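Nucleoid-associated protein HP_0035 (Helicobacter pylori, PDB 3F42) probably binds DNA as a homodimer and alters its conformation, and may take part in nucleoid organisation, DNA protection and the regulation of gene expression. Local coordinates at residues A[33-37]-A[38-42]; A[9-12]-A[13-17]; A[62-65]-A[66-70]. All coordinates share one frame; numbering follows the deposited sequence. Where two conformers were deposited one is given.

Contact 1 of 3, residues A[33-37]-A[38-42]; sequences SKSGG and GMVSV
Lys34 and Ser41 meet across the hairpin through their ends, Lys34 NZ donating to Ser41 OG at 2.9 Å. The lysine chain stays extended as far as CE and bends at its last bond (chi4 -71°), which carries NZ to the serine. Ser41 presents OG by turning it anti to its own backbone N (chi1 -171°). The two form a non-hydrogen-bonded antiparallel pair, their CA atoms 4.5 Å apart, and both side chains rise from the same face.

Ser33, Ser35, Val40 and Val42 occupy the other face. There Ser35 OG lies 3.4 Å from Val40 CB, and Ser33 CB touches the methyl Val42 CG2 at 3.8 Å. Ser33 and Val42 are joined by backbone bonds in both directions; that from Val42 N to Ser33 O is 2.8 Å long and nearly straight (172°). At the turn end Met39 and Val40 both lie opposite Ser35, a classic beta bulge that puts one extra residue on the second strand. Val40 N reaches Ser35 O at 3.2 Å from above the carbonyl plane, and Met39 N meets Gly36 O at 3.1 Å. Gly36, Gly37 and Gly38 carry the chain round with positive phi.

Strand 40-45 is the middle one of the sheet and pairs on its other edge with strand 50-55, the backbone of Ser41 hydrogen-bonding to that of Gln54. Helix 63-93 lies against the valine face: Ser35 OG bonds to Tyr69 O, Val40 packs on Ala73 and Val42 on Leu74.

Contact 2 of 3, residues A[9-12]-A[13-17]; sequences GGLL and DGMKK
Asp13 N, Gly14 N, Met15 N and Lys16 N donate to Gly9 O, Gly10 O, Leu11 O and Leu12 O, four successive i to i+4 bonds of regular alpha helix, each 2.8 to 2.9 Å long.

The apolar side-chain contact joins Leu11 to Met15, one turn apart. The two chains lie obliquely across each other, with Leu11 CD2 4.1 Å from Met15 SE, the selenium of a selenomethionine. Met15 is extended as far as SE and bends at chi3 (82°), turning its CE methyl away from the leucine. On another side of the helix Asp13 folds back along the preceding turn: its CG sits 3.3 Å from Gly9 O. Its carboxylate makes no hydrogen bond there, since OD2 and Gly9 O are both acceptors.

These side chains also meet other subunits. Leu11 packs on Ala89 and Asp13 on Phe90 of a second subunit, whose Leu93 also reaches Met15. Leu12 and Met15 exchange contacts with Met15 and Leu12 of a third. Within its own chain, Met15 touches Met92 and Leu93 of helix 63-93. This part of helix 5-27 is therefore a subunit-contacting alpha-helical segment of the YbaB/EbfC fold; the protein is known as a homodimer, yet the contacts here reach more than one partner chain.

Contact 3 of 3, residues A[62-65]-A[66-70]; sequences DKEA and MQIYL
With CG anti to the backbone N (chi1 -167°) and a bend at chi3 (73°), Lys63 runs its aliphatic chain obliquely across the extended side chain of Gln67. Lys63 CE comes to 3.5 Å from Gln67 OE1, while Lys63 CG touches the methyl Met66 CE at 3.6 Å. The polar ends are engaged by a fourth subunit: Lys63 NZ forms a salt bridge with its Asp57 and a hydrogen bond to its Ile55 O, and Gln67 OE1 accepts from its Ile55 N. The other amide end, Gln67 NE2, donates to a water at 3.3 Å, and that water donates in turn to Glu64 O at 2.7 Å.

Further along, the Tyr69 ring leans back on the preceding turn. Its CD2 is 3.2 Å from Ala65 O and its CE2 4.0 Å from Ala65 CB; the same carbonyl oxygen receives a nearly straight bond from Tyr69 N (173°). Asp62 is the N-cap of this helix. Its OD1 takes the Ala65 N-H at 3.1 Å from above the carboxylate plane, while its own backbone O accepts from Met66 N at 2.9 Å.

This first part of helix 63-93 lies against the sheet. Met66 and Leu70 face Ile55 of strand 50-55, Tyr69 and Leu70 touch Val40 of strand 40-45, Leu59 of the connecting loop touches Met66 and Tyr69, and Ile55 of the fourth subunit also packs on Met66 and Leu70.

From the N terminus the three contacts come in series, none nested in or crossing another. Contact 2 closes no loop: it is one stretch of helix 5-27, on the opposite side of the chain's centre from the other two and about 27 Å from contact 1 at the nearest atoms. Contact 1 then closes the tight turn between strands 30-35 and 40-45. After strand 50-55, contact 3 begins helix 63-93 and brings the chain back to that hairpin: Gly36 CA lies 3.6 Å from Tyr69 CD1, and Val40 CG1 4.0 Å from Leu70 CD2. The far end of this long helix returns to contact 2, joining the sheet region to the N-terminal helix.

Contact 1 of 3, residues A[33-37]-A[38-42]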
ATOM      1  N   SER A  33      31.414   8.589  -0.838  1.00 19.76           N
ATOM      2  CA  SER A  33      32.446   7.535  -0.884  1.00 19.93           C
ATOM      3  C   SER A  33      33.663   8.082  -1.618  1.00 19.50           C
ATOM      4  O   SER A  33      33.506   8.745  -2.642  1.00 20.36           O
ATOM      5  CB  SER A  33      31.916   6.319  -1.641  1.00 20.32           C
ATOM      6  OG  SER A  33      30.888   5.664  -0.881  1.00 22.81           O
ATOM      7  N   LYS A  34      34.853   7.755  -1.112  1.00 19.34           N
ATOM      8  CA  LYS A  34      36.113   8.207  -1.709  1.00 18.51           C
ATOM      9  C   LYS A  34      36.966   7.007  -2.074  1.00 18.37           C
ATOM     10  O   LYS A  34      36.862   5.928  -1.461  1.00 19.12           O
ATOM     11  CB  LYS A  34      36.851   9.121  -0.751  1.00 20.48           C
ATOM     12  CG  LYS A  34      36.046  10.408  -0.501  1.00 21.73           C
ATOM     13  CD  LYS A  34      36.838  11.443   0.270  1.00 30.02           C
ATOM     14  CE  LYS A  34      35.892  12.528   0.769  1.00 32.21           C
ATOM     15  NZ  LYS A  34      35.369  13.422  -0.303  1.00 35.43           N
ATOM     16  N   SER A  35      37.798   7.195  -3.081  1.00 18.00           N
ATOM     17  CA  SER A  35      38.800   6.174  -3.424  1.00 17.75           C
ATOM     18  C   SER A  35      40.032   6.856  -3.945  1.00 17.49           C
ATOM     19  O   SER A  35      40.089   8.105  -4.054  1.00 17.64           O
ATOM     20  CB  SER A  35      38.241   5.245  -4.510  1.00 17.09           C
ATOM     21  OG  SER A  35      37.981   6.018  -5.657  1.00 20.68           O
ATOM     22  N   GLY A  36      41.038   6.059  -4.303  1.00 17.40           N
ATOM     23  CA  GLY A  36      42.240   6.655  -4.904  1.00 17.72           C
ATOM     24  C   GLY A  36      42.936   7.668  -4.007  1.00 18.66           C
ATOM     25  O   GLY A  36      43.389   8.707  -4.489  1.00 18.83           O
ATOM     26  N   GLY A  37      43.012   7.356  -2.723  1.00 19.99           N
ATOM     27  CA  GLY A  37      43.670   8.233  -1.747  1.00 21.90           C
ATOM     28  C   GLY A  37      42.963   9.574  -1.670  1.00 22.83           C
ATOM     29  O   GLY A  37      43.607  10.613  -1.396  1.00 24.14           O
ATOM     30  N   GLY A  38      41.653   9.558  -1.887  1.00 22.20           N
ATOM     31  CA  GLY A  38      40.842  10.776  -1.879  1.00 22.72           C
ATOM     32  C   GLY A  38      40.760  11.520  -3.203  1.00 22.60           C
ATOM     33  O   GLY A  38      40.095  12.569  -3.273  1.00 23.46           O
HETATM   34  N   MSE A  39      41.406  11.017  -4.250  1.00 20.73           N
HETATM   35  CA  MSE A  39      41.387  11.681  -5.562  0.70 20.92           C
HETATM   36  C   MSE A  39      40.072  11.511  -6.306  1.00 21.16           C
HETATM   37  O   MSE A  39      39.817  12.205  -7.287  1.00 20.96           O
HETATM   38  CB  MSE A  39      42.542  11.192  -6.441  0.70 21.86           C
HETATM   39  CG  MSE A  39      43.894  11.543  -5.879  0.70 22.81           C
HETATM   40 SE   MSE A  39      45.297  11.089  -7.149  0.50 33.06          SE
HETATM   41  CE  MSE A  39      45.187   9.154  -7.099  0.70 27.42           C
ATOM     42  N   VAL A  40      39.254  10.557  -5.853  1.00 19.89           N
ATOM     43  CA  VAL A  40      37.901  10.405  -6.409  1.00 19.73           C
ATOM     44  C   VAL A  40      36.915  10.546  -5.261  1.00 19.62           C
ATOM     45  O   VAL A  40      37.114   9.944  -4.222  1.00 18.74           O
ATOM     46  CB  VAL A  40      37.722   9.046  -7.112  1.00 20.07           C
ATOM     47  CG1 VAL A  40      36.236   8.763  -7.428  1.00 20.53           C
ATOM     48  CG2 VAL A  40      38.525   8.986  -8.409  1.00 20.92           C
ATOM     49  N   SER A  41      35.850  11.328  -5.461  1.00 18.52           N
ATOM     50  CA  SER A  41      34.788  11.437  -4.476  1.00 19.40           C
ATOM     51  C   SER A  41      33.478  11.310  -5.226  1.00 19.33           C
ATOM     52  O   SER A  41      33.277  11.997  -6.255  1.00 20.57           O
ATOM     53  CB  SER A  41      34.838  12.778  -3.771  1.00 20.29           C
ATOM     54  OG  SER A  41      33.916  12.758  -2.687  1.00 21.54           O
ATOM     55  N   VAL A  42      32.588  10.476  -4.703  1.00 17.93           N
ATOM     56  CA  VAL A  42      31.228  10.392  -5.266  1.00 17.89           C
ATOM     57  C   VAL A  42      30.219  10.607  -4.157  1.00 17.36           C
ATOM     58  O   VAL A  42      30.459  10.208  -3.029  1.00 19.46           O
ATOM     59  CB  VAL A  42      30.935   9.088  -6.013  1.00 17.27           C
ATOM     60  CG1 VAL A  42      31.926   8.945  -7.178  1.00 20.62           C
ATOM     61  CG2 VAL A  42      31.032   7.876  -5.047  1.00 19.42           C
TER

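Contact 2 of 3, residues A[9-12]-A[13-17]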
ATOM      1  N   GLY A   9      -7.184  -2.196   3.765  1.00 22.14           N
ATOM      2  CA  GLY A   9      -7.040  -0.995   2.934  1.00 21.99           C
ATOM      3  C   GLY A   9      -6.464   0.157   3.747  1.00 22.43           C
ATOM      4  O   GLY A   9      -5.618   0.918   3.246  1.00 22.44           O
ATOM      5  N   GLY A  10      -6.903   0.273   4.995  1.00 22.27           N
ATOM      6  CA  GLY A  10      -6.393   1.292   5.930  1.00 23.31           C
ATOM      7  C   GLY A  10      -4.901   1.081   6.225  1.00 24.02           C
ATOM      8  O   GLY A  10      -4.099   2.046   6.241  1.00 22.71           O
ATOM      9  N   LEU A  11      -4.525  -0.174   6.469  1.00 23.55           N
ATOM     10  CA  LEU A  11      -3.104  -0.511   6.650  1.00 24.72           C
ATOM     11  C   LEU A  11      -2.264  -0.180   5.424  1.00 23.73           C
ATOM     12  O   LEU A  11      -1.171   0.415   5.549  1.00 23.12           O
ATOM     13  CB  LEU A  11      -2.955  -1.992   6.983  1.00 25.23           C
ATOM     14  CG  LEU A  11      -1.656  -2.271   7.719  1.00 32.06           C
ATOM     15  CD1 LEU A  11      -1.934  -2.027   9.230  1.00 35.06           C
ATOM     16  CD2 LEU A  11      -1.242  -3.705   7.410  1.00 35.09           C
ATOM     17  N   LEU A  12      -2.750  -0.554   4.237  1.00 22.96           N
ATOM     18  CA  LEU A  12      -2.024  -0.275   2.994  1.00 23.61           C
ATOM     19  C   LEU A  12      -1.851   1.234   2.819  1.00 23.79           C
ATOM     20  O   LEU A  12      -0.751   1.709   2.459  1.00 23.63           O
ATOM     21  CB  LEU A  12      -2.732  -0.856   1.775  1.00 23.44           C
ATOM     22  CG  LEU A  12      -2.692  -2.379   1.604  1.00 25.06           C
ATOM     23  CD1 LEU A  12      -3.495  -2.836   0.348  1.00 26.74           C
ATOM     24  CD2 LEU A  12      -1.267  -2.929   1.514  1.00 25.66           C
ATOM     25  N   ASP A  13      -2.912   1.991   3.101  1.00 23.79           N
ATOM     26  CA  ASP A  13      -2.828   3.467   2.967  1.00 24.43           C
ATOM     27  C   ASP A  13      -1.818   4.070   3.943  1.00 24.08           C
ATOM     28  O   ASP A  13      -1.026   4.948   3.549  1.00 24.50           O
ATOM     29  CB  ASP A  13      -4.183   4.146   3.115  1.00 24.86           C
ATOM     30  CG  ASP A  13      -5.079   3.921   1.941  1.00 27.44           C
ATOM     31  OD1 ASP A  13      -4.586   3.567   0.849  1.00 33.45           O
ATOM     32  OD2 ASP A  13      -6.300   4.116   2.089  1.00 29.96           O
ATOM     33  N   GLY A  14      -1.828   3.586   5.182  1.00 22.89           N
ATOM     34  CA  GLY A  14      -0.901   4.020   6.232  1.00 23.03           C
ATOM     35  C   GLY A  14       0.543   3.671   5.871  1.00 22.92           C
ATOM     36  O   GLY A  14       1.474   4.491   6.047  1.00 22.93           O
HETATM   37  N   MSE A  15       0.736   2.455   5.367  1.00 22.93           N
HETATM   38  CA  MSE A  15       2.075   2.027   4.946  1.00 24.59           C
HETATM   39  C   MSE A  15       2.590   2.864   3.781  1.00 25.42           C
HETATM   40  O   MSE A  15       3.776   3.239   3.769  1.00 24.68           O
HETATM   41  CB  MSE A  15       2.084   0.546   4.624  1.00 24.92           C
HETATM   42  CG  MSE A  15       2.064  -0.247   5.873  1.00 27.07           C
HETATM   43 SE   MSE A  15       1.985  -2.103   5.365  0.50 33.13          SE
HETATM   44  CE  MSE A  15       3.821  -2.371   5.037  1.00 36.46           C
ATOM     45  N   LYS A  16       1.702   3.218   2.839  1.00 25.17           N
ATOM     46  CA  LYS A  16       2.111   4.032   1.691  1.00 25.64           C
ATOM     47  C   LYS A  16       2.441   5.452   2.147  1.00 25.50           C
ATOM     48  O   LYS A  16       3.350   6.070   1.610  1.00 25.17           O
ATOM     49  CB  LYS A  16       1.049   4.021   0.585  1.00 26.60           C
ATOM     50  CG  LYS A  16       1.449   4.853  -0.669  1.00 31.14           C
ATOM     51  CD  LYS A  16       0.227   5.231  -1.519  1.00 39.41           C
ATOM     52  CE  LYS A  16       0.600   6.334  -2.529  1.00 42.92           C
ATOM     53  NZ  LYS A  16      -0.565   6.742  -3.370  1.00 45.69           N
ATOM     54  N   LYS A  17       1.726   5.948   3.150  1.00 24.48           N
ATOM     55  CA  LYS A  17       2.036   7.266   3.697  1.00 25.53           C
ATOM     56  C   LYS A  17       3.430   7.281   4.349  1.00 25.42           C
ATOM     57  O   LYS A  17       4.258   8.176   4.063  1.00 25.46           O
ATOM     58  CB  LYS A  17       0.959   7.707   4.693  1.00 25.30           C
ATOM     59  CG  LYS A  17       1.311   9.018   5.407  1.00 28.26           C
ATOM     60  CD  LYS A  17       0.099   9.519   6.195  1.00 32.93           C
ATOM     61  CE  LYS A  17       0.302  10.911   6.769  1.00 35.54           C
ATOM     62  NZ  LYS A  17       1.342  10.923   7.832  1.00 39.09           N
TER

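Contact 3 of 3, residues A[62-65]-A[66-70]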
ATOM      1  N   ASP A  62      46.102   9.478 -16.121  1.00 22.60           N
ATOM      2  CA  ASP A  62      46.119   8.026 -16.016  1.00 22.60           C
ATOM      3  C   ASP A  62      44.681   7.520 -15.999  1.00 22.46           C
ATOM      4  O   ASP A  62      44.120   7.228 -14.937  1.00 20.95           O
ATOM      5  CB  ASP A  62      46.867   7.617 -14.737  1.00 22.83           C
ATOM      6  CG  ASP A  62      47.086   6.127 -14.611  1.00 23.27           C
ATOM      7  OD1 ASP A  62      46.522   5.275 -15.362  1.00 24.11           O
ATOM      8  OD2 ASP A  62      47.856   5.775 -13.697  1.00 28.72           O
ATOM      9  N   LYS A  63      44.102   7.401 -17.186  1.00 20.73           N
ATOM     10  CA  LYS A  63      42.723   7.016 -17.286  1.00 21.42           C
ATOM     11  C   LYS A  63      42.483   5.616 -16.719  1.00 20.58           C
ATOM     12  O   LYS A  63      41.433   5.374 -16.111  1.00 18.92           O
ATOM     13  CB  LYS A  63      42.216   7.119 -18.728  1.00 21.31           C
ATOM     14  CG  LYS A  63      40.699   7.021 -18.846  1.00 21.34           C
ATOM     15  CD  LYS A  63      40.261   6.973 -20.335  1.00 21.04           C
ATOM     16  CE  LYS A  63      40.580   5.616 -20.968  1.00 21.54           C
ATOM     17  NZ  LYS A  63      40.282   5.679 -22.432  1.00 23.04           N
ATOM     18  N   GLU A  64      43.458   4.712 -16.862  1.00 19.57           N
ATOM     19  CA  GLU A  64      43.291   3.363 -16.311  1.00 19.96           C
ATOM     20  C   GLU A  64      43.027   3.412 -14.811  1.00 19.44           C
ATOM     21  O   GLU A  64      42.061   2.787 -14.295  1.00 19.14           O
ATOM     22  CB  GLU A  64      44.537   2.495 -16.561  1.00 19.99           C
ATOM     23  CG  GLU A  64      44.324   1.075 -16.011  1.00 23.78           C
ATOM     24  CD  GLU A  64      45.433   0.108 -16.343  1.00 29.34           C
ATOM     25  OE1 GLU A  64      46.565   0.559 -16.621  1.00 27.47           O
ATOM     26  OE2 GLU A  64      45.143  -1.116 -16.301  1.00 31.90           O
ATOM     27  N   ALA A  65      43.856   4.186 -14.108  1.00 18.80           N
ATOM     28  CA  ALA A  65      43.709   4.330 -12.648  1.00 19.05           C
ATOM     29  C   ALA A  65      42.398   5.053 -12.358  1.00 19.23           C
ATOM     30  O   ALA A  65      41.663   4.707 -11.424  1.00 18.37           O
ATOM     31  CB  ALA A  65      44.864   5.137 -12.057  1.00 19.51           C
HETATM   32  N   MSE A  66      42.138   6.087 -13.128  1.00 18.27           N
HETATM   33  CA  MSE A  66      40.895   6.864 -12.919  1.00 19.56           C
HETATM   34  C   MSE A  66      39.650   5.991 -12.965  1.00 18.88           C
HETATM   35  O   MSE A  66      38.774   6.078 -12.101  1.00 18.07           O
HETATM   36  CB  MSE A  66      40.762   7.966 -13.960  1.00 19.48           C
HETATM   37  CG  MSE A  66      39.643   8.876 -13.566  1.00 24.08           C
HETATM   38 SE   MSE A  66      39.226  10.019 -15.100  0.75 36.18          SE
HETATM   39  CE  MSE A  66      38.701   8.731 -16.434  1.00 36.54           C
ATOM     40  N   GLN A  67      39.583   5.139 -13.974  1.00 18.88           N
ATOM     41  CA  GLN A  67      38.439   4.215 -14.113  1.00 18.59           C
ATOM     42  C   GLN A  67      38.303   3.234 -12.958  1.00 18.69           C
ATOM     43  O   GLN A  67      37.192   2.963 -12.480  1.00 18.60           O
ATOM     44  CB  GLN A  67      38.536   3.495 -15.444  1.00 18.04           C
ATOM     45  CG  GLN A  67      38.268   4.475 -16.609  1.00 20.74           C
ATOM     46  CD  GLN A  67      38.391   3.863 -17.998  1.00 23.90           C
ATOM     47  OE1 GLN A  67      37.920   4.444 -18.963  1.00 22.55           O
ATOM     48  NE2 GLN A  67      39.045   2.708 -18.110  1.00 23.59           N
ATOM     49  N   ILE A  68      39.430   2.689 -12.512  1.00 16.18           N
ATOM     50  CA  ILE A  68      39.452   1.757 -11.395  1.00 16.19           C
ATOM     51  C   ILE A  68      38.954   2.441 -10.129  1.00 16.42           C
ATOM     52  O   ILE A  68      38.087   1.894  -9.416  1.00 16.21           O
ATOM     53  CB  ILE A  68      40.858   1.143 -11.185  1.00 15.49           C
ATOM     54  CG1 ILE A  68      41.199   0.243 -12.392  1.00 16.24           C
ATOM     55  CG2 ILE A  68      40.925   0.388  -9.805  1.00 15.50           C
ATOM     56  CD1 ILE A  68      42.611  -0.326 -12.384  1.00 15.16           C
ATOM     57  N   TYR A  69      39.493   3.640  -9.847  1.00 15.94           N
ATOM     58  CA  TYR A  69      39.072   4.380  -8.662  1.00 15.82           C
ATOM     59  C   TYR A  69      37.615   4.857  -8.750  1.00 16.48           C
ATOM     60  O   TYR A  69      36.921   4.830  -7.754  1.00 16.68           O
ATOM     61  CB  TYR A  69      39.989   5.575  -8.384  1.00 15.48           C
ATOM     62  CG  TYR A  69      41.400   5.159  -8.063  1.00 14.56           C
ATOM     63  CD1 TYR A  69      41.646   4.036  -7.246  1.00 17.11           C
ATOM     64  CD2 TYR A  69      42.494   5.874  -8.568  1.00 18.05           C
ATOM     65  CE1 TYR A  69      42.952   3.642  -6.932  1.00 16.47           C
ATOM     66  CE2 TYR A  69      43.793   5.488  -8.268  1.00 17.51           C
ATOM     67  CZ  TYR A  69      44.013   4.373  -7.445  1.00 17.48           C
ATOM     68  OH  TYR A  69      45.304   3.970  -7.131  1.00 19.27           O
ATOM     69  N   LEU A  70      37.157   5.243  -9.928  1.00 16.78           N
ATOM     70  CA  LEU A  70      35.722   5.541 -10.098  1.00 18.51           C
ATOM     71  C   LEU A  70      34.876   4.328  -9.780  1.00 18.61           C
ATOM     72  O   LEU A  70      33.915   4.411  -8.996  1.00 17.96           O
ATOM     73  CB  LEU A  70      35.407   6.023 -11.511  1.00 18.96           C
ATOM     74  CG  LEU A  70      35.777   7.494 -11.726  1.00 21.20           C
ATOM     75  CD1 LEU A  70      35.884   7.773 -13.237  1.00 21.27           C
ATOM     76  CD2 LEU A  70      34.719   8.447 -11.072  1.00 21.38           C
TER
HETATM   77  O   HOH W   1      38.066   3.335 -21.440  1.00 34.67           O
HETATM   78  O   HOH W   2      40.861   1.031 -15.996  1.00 27.11           O